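Enoyl-CoA hydratase (PDB 3PE8) probably catalyses the reversible addition of water to the double bond of enoyl-CoA thioesters, and binds a zinc ion. Local coordinates at residues A[144-149]-A[211-216]. Residues are numbered along the deposited sequence; the frame is centred on the assembly and turned at random.
Sequences LPQKVG and RIDALQ
Gln-146 NE2 donates a hydrogen bond of 2.7 Å to OD1 of Asp-213, and this is the one direct link between the segments. The N-H...O angle is 154°. OD1 lies almost within the amide plane of Gln-146, and NE2 meets it nearly along the C-O bond of the carboxylate. A water spans the other half of the pair. Its oxygen lies 2.8 Å from Gln-146 OE1 and 2.7 Å from Asp-213 OD2, and it donates to both. Amide and carboxylate are therefore joined twice, once directly and once through water. The two links should restrain rotation of both flat groups, whose planes are only 22° apart. Because a carboxylate oxygen accepts, the amide most likely turns its NH2 toward OD1, and the water then donates to OE1.

The side chains reach for each other from opposite directions. Gln-146 has CG anti to the backbone N (chi1 -180°) and stays extended to CD, which carries the amide well out from its helix. Asp-213 also holds CG anti to N, which directs its carboxylate toward Gln-146. The backbones stay far apart, with the CA atoms of Gln-146 and Asp-213 10.4 Å from each other. Lys-147 NZ lies 6.4 Å from Asp-213 OD2. It forms no salt bridge there and instead bonds to the carbonyl O of Leu-112, though its charge may still favour the ionised carboxylate.

Asp-213 also packs on Arg-154 of a neighbouring subunit. Leu-144 and Pro-145 pack on Tyr-209 of another subunit, so the bridge sits among subunit contacts. Near the surface of the chain, it ties helix 140-148 to the long C-terminal helix 199-234. This is a water-assisted polar bridge between helices of a crotonase-fold subunit, within a six-chain assembly.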
ATOM      1  N   LEU A 144      -8.698  -5.695 -15.659  1.00  7.42           N
ATOM      2  CA  LEU A 144      -9.742  -5.086 -16.521  1.00  7.16           C
ATOM      3  C   LEU A 144     -10.029  -3.664 -16.084  1.00  8.07           C
ATOM      4  O   LEU A 144      -9.912  -2.744 -16.896  1.00  8.84           O
ATOM      5  CB  LEU A 144     -10.961  -5.974 -16.676  1.00  7.96           C
ATOM      6  CG  LEU A 144     -11.954  -5.488 -17.728  1.00  6.99           C
ATOM      7  CD1 LEU A 144     -11.358  -5.410 -19.150  1.00  9.32           C
ATOM      8  CD2 LEU A 144     -13.196  -6.360 -17.665  1.00  7.84           C
ATOM      9  N   PRO A 145     -10.291  -3.398 -14.787  1.00  8.60           N
ATOM     10  CA  PRO A 145     -10.434  -1.944 -14.434  1.00  8.87           C
ATOM     11  C   PRO A 145      -9.173  -1.125 -14.689  1.00 10.15           C
ATOM     12  O   PRO A 145      -9.249   0.033 -15.079  1.00 10.32           O
ATOM     13  CB  PRO A 145     -10.781  -1.951 -12.947  1.00 10.15           C
ATOM     14  CG  PRO A 145     -11.034  -3.351 -12.613  1.00 11.25           C
ATOM     15  CD  PRO A 145     -10.548  -4.275 -13.638  1.00  8.45           C
ATOM     16  N   GLN A 146      -8.004  -1.729 -14.471  1.00  8.50           N
ATOM     17  CA  GLN A 146      -6.725  -1.072 -14.729  1.00  9.70           C
ATOM     18  C   GLN A 146      -6.583  -0.595 -16.181  1.00  8.92           C
ATOM     19  O   GLN A 146      -6.019   0.495 -16.432  1.00 12.17           O
ATOM     20  CB  GLN A 146      -5.578  -2.014 -14.366  1.00  9.08           C
ATOM     21  CG  GLN A 146      -4.226  -1.490 -14.568  1.00 10.10           C
ATOM     22  CD  GLN A 146      -3.144  -2.512 -14.345  1.00 14.08           C
ATOM     23  OE1 GLN A 146      -3.262  -3.660 -14.775  1.00 12.71           O
ATOM     24  NE2 GLN A 146      -2.072  -2.106 -13.645  1.00 14.12           N
ATOM     25  N   LYS A 147      -7.058  -1.409 -17.121  1.00  8.40           N
ATOM     26  CA  LYS A 147      -6.788  -1.177 -18.560  1.00  8.81           C
ATOM     27  C   LYS A 147      -7.964  -0.650 -19.374  1.00 10.47           C
ATOM     28  O   LYS A 147      -7.741  -0.101 -20.465  1.00 11.69           O
ATOM     29  CB  LYS A 147      -6.146  -2.440 -19.151  1.00 10.10           C
ATOM     30  CG  LYS A 147      -4.837  -2.773 -18.450  1.00  9.59           C
ATOM     31  CD  LYS A 147      -4.013  -3.879 -19.134  1.00 10.01           C
ATOM     32  CE  LYS A 147      -2.734  -4.146 -18.424  1.00 12.22           C
ATOM     33  NZ  LYS A 147      -1.818  -5.059 -19.209  1.00 11.79           N
ATOM     34  N   VAL A 148      -9.206  -0.798 -18.895  1.00  9.96           N
ATOM     35  CA  VAL A 148     -10.377  -0.271 -19.601  1.00 10.97           C
ATOM     36  C   VAL A 148     -11.165   0.754 -18.785  1.00 11.75           C
ATOM     37  O   VAL A 148     -12.079   1.381 -19.354  1.00 12.83           O
ATOM     38  CB  VAL A 148     -11.251  -1.453 -20.079  1.00 12.12           C
ATOM     39  CG1 VAL A 148     -12.291  -1.905 -19.005  1.00 10.69           C
ATOM     40  CG2 VAL A 148     -11.917  -1.253 -21.450  1.00 16.42           C
ATOM     41  N   GLY A 149     -10.815   0.939 -17.508  1.00 10.89           N
ATOM     42  CA  GLY A 149     -11.518   1.824 -16.592  1.00 11.51           C
ATOM     43  C   GLY A 149     -12.507   1.107 -15.692  1.00 10.55           C
ATOM     44  O   GLY A 149     -13.023   0.036 -16.034  1.00 10.41           O
ATOM     45  N   ARG A 211       7.875  -4.775 -12.280  1.00 10.97           N
ATOM     46  CA  ARG A 211       8.036  -4.701 -10.834  1.00 10.80           C
ATOM     47  C   ARG A 211       7.129  -3.647 -10.175  1.00 11.65           C
ATOM     48  O   ARG A 211       6.504  -3.872  -9.144  1.00 13.97           O
ATOM     49  CB  ARG A 211       9.513  -4.382 -10.501  1.00 12.82           C
ATOM     50  N   ILE A 212       7.024  -2.486 -10.805  1.00 11.53           N
ATOM     51  CA  ILE A 212       6.132  -1.441 -10.330  1.00 12.31           C
ATOM     52  C   ILE A 212       4.690  -1.943 -10.379  1.00 12.45           C
ATOM     53  O   ILE A 212       3.948  -1.795  -9.426  1.00 13.44           O
ATOM     54  CB  ILE A 212       6.330  -0.152 -11.155  1.00 11.96           C
ATOM     55  CG1 ILE A 212       7.654   0.499 -10.823  1.00 12.39           C
ATOM     56  CG2 ILE A 212       5.190   0.844 -10.896  1.00 16.20           C
ATOM     57  CD1 ILE A 212       8.120   1.488 -11.928  1.00 14.29           C
ATOM     58  N   ASP A 213       4.298  -2.571 -11.482  1.00 11.85           N
ATOM     59  CA  ASP A 213       2.950  -3.115 -11.611  1.00 12.49           C
ATOM     60  C   ASP A 213       2.673  -4.179 -10.550  1.00 13.25           C
ATOM     61  O   ASP A 213       1.614  -4.176  -9.949  1.00 13.75           O
ATOM     62  CB  ASP A 213       2.722  -3.646 -13.017  1.00 12.10           C
ATOM     63  CG  ASP A 213       1.295  -4.052 -13.257  1.00 15.02           C
ATOM     64  OD1 ASP A 213       0.404  -3.179 -13.133  1.00 18.50           O
ATOM     65  OD2 ASP A 213       1.096  -5.225 -13.534  1.00 17.89           O
ATOM     66  N   ALA A 214       3.637  -5.065 -10.317  1.00 15.16           N
ATOM     67  CA  ALA A 214       3.462  -6.113  -9.305  1.00 15.29           C
ATOM     68  C   ALA A 214       3.261  -5.501  -7.933  1.00 15.87           C
ATOM     69  O   ALA A 214       2.385  -5.921  -7.163  1.00 15.48           O
ATOM     70  CB  ALA A 214       4.646  -7.045  -9.300  1.00 15.47           C
ATOM     71  N   LEU A 215       4.040  -4.478  -7.619  1.00 17.06           N
ATOM     72  CA  LEU A 215       3.900  -3.795  -6.327  1.00 19.47           C
ATOM     73  C   LEU A 215       2.488  -3.227  -6.160  1.00 19.33           C
ATOM     74  O   LEU A 215       1.869  -3.330  -5.102  1.00 20.19           O
ATOM     75  CB  LEU A 215       4.977  -2.683  -6.248  1.00 22.03           C
ATOM     76  CG  LEU A 215       4.719  -1.522  -5.305  1.00 27.70           C
ATOM     77  CD1 LEU A 215       4.834  -2.078  -3.876  1.00 29.81           C
ATOM     78  CD2 LEU A 215       5.685  -0.405  -5.530  1.00 30.31           C
ATOM     79  N   GLN A 216       1.940  -2.663  -7.232  1.00 18.28           N
ATOM     80  CA  GLN A 216       0.668  -1.958  -7.165  1.00 18.93           C
ATOM     81  C   GLN A 216      -0.527  -2.899  -7.231  1.00 17.79           C
ATOM     82  O   GLN A 216      -1.613  -2.544  -6.783  1.00 19.60           O
ATOM     83  CB  GLN A 216       0.588  -0.934  -8.280  1.00 21.19           C
ATOM     84  CG  GLN A 216       1.721   0.052  -8.115  1.00 24.50           C
ATOM     85  CD  GLN A 216       1.738   1.141  -9.112  1.00 31.00           C
ATOM     86  OE1 GLN A 216       1.382   0.951 -10.291  1.00 31.38           O
ATOM     87  NE2 GLN A 216       2.156   2.320  -8.660  1.00 33.59           N
TER
HETATM   88  O   HOH W   1      -1.228  -5.516 -14.864  1.00 10.76           O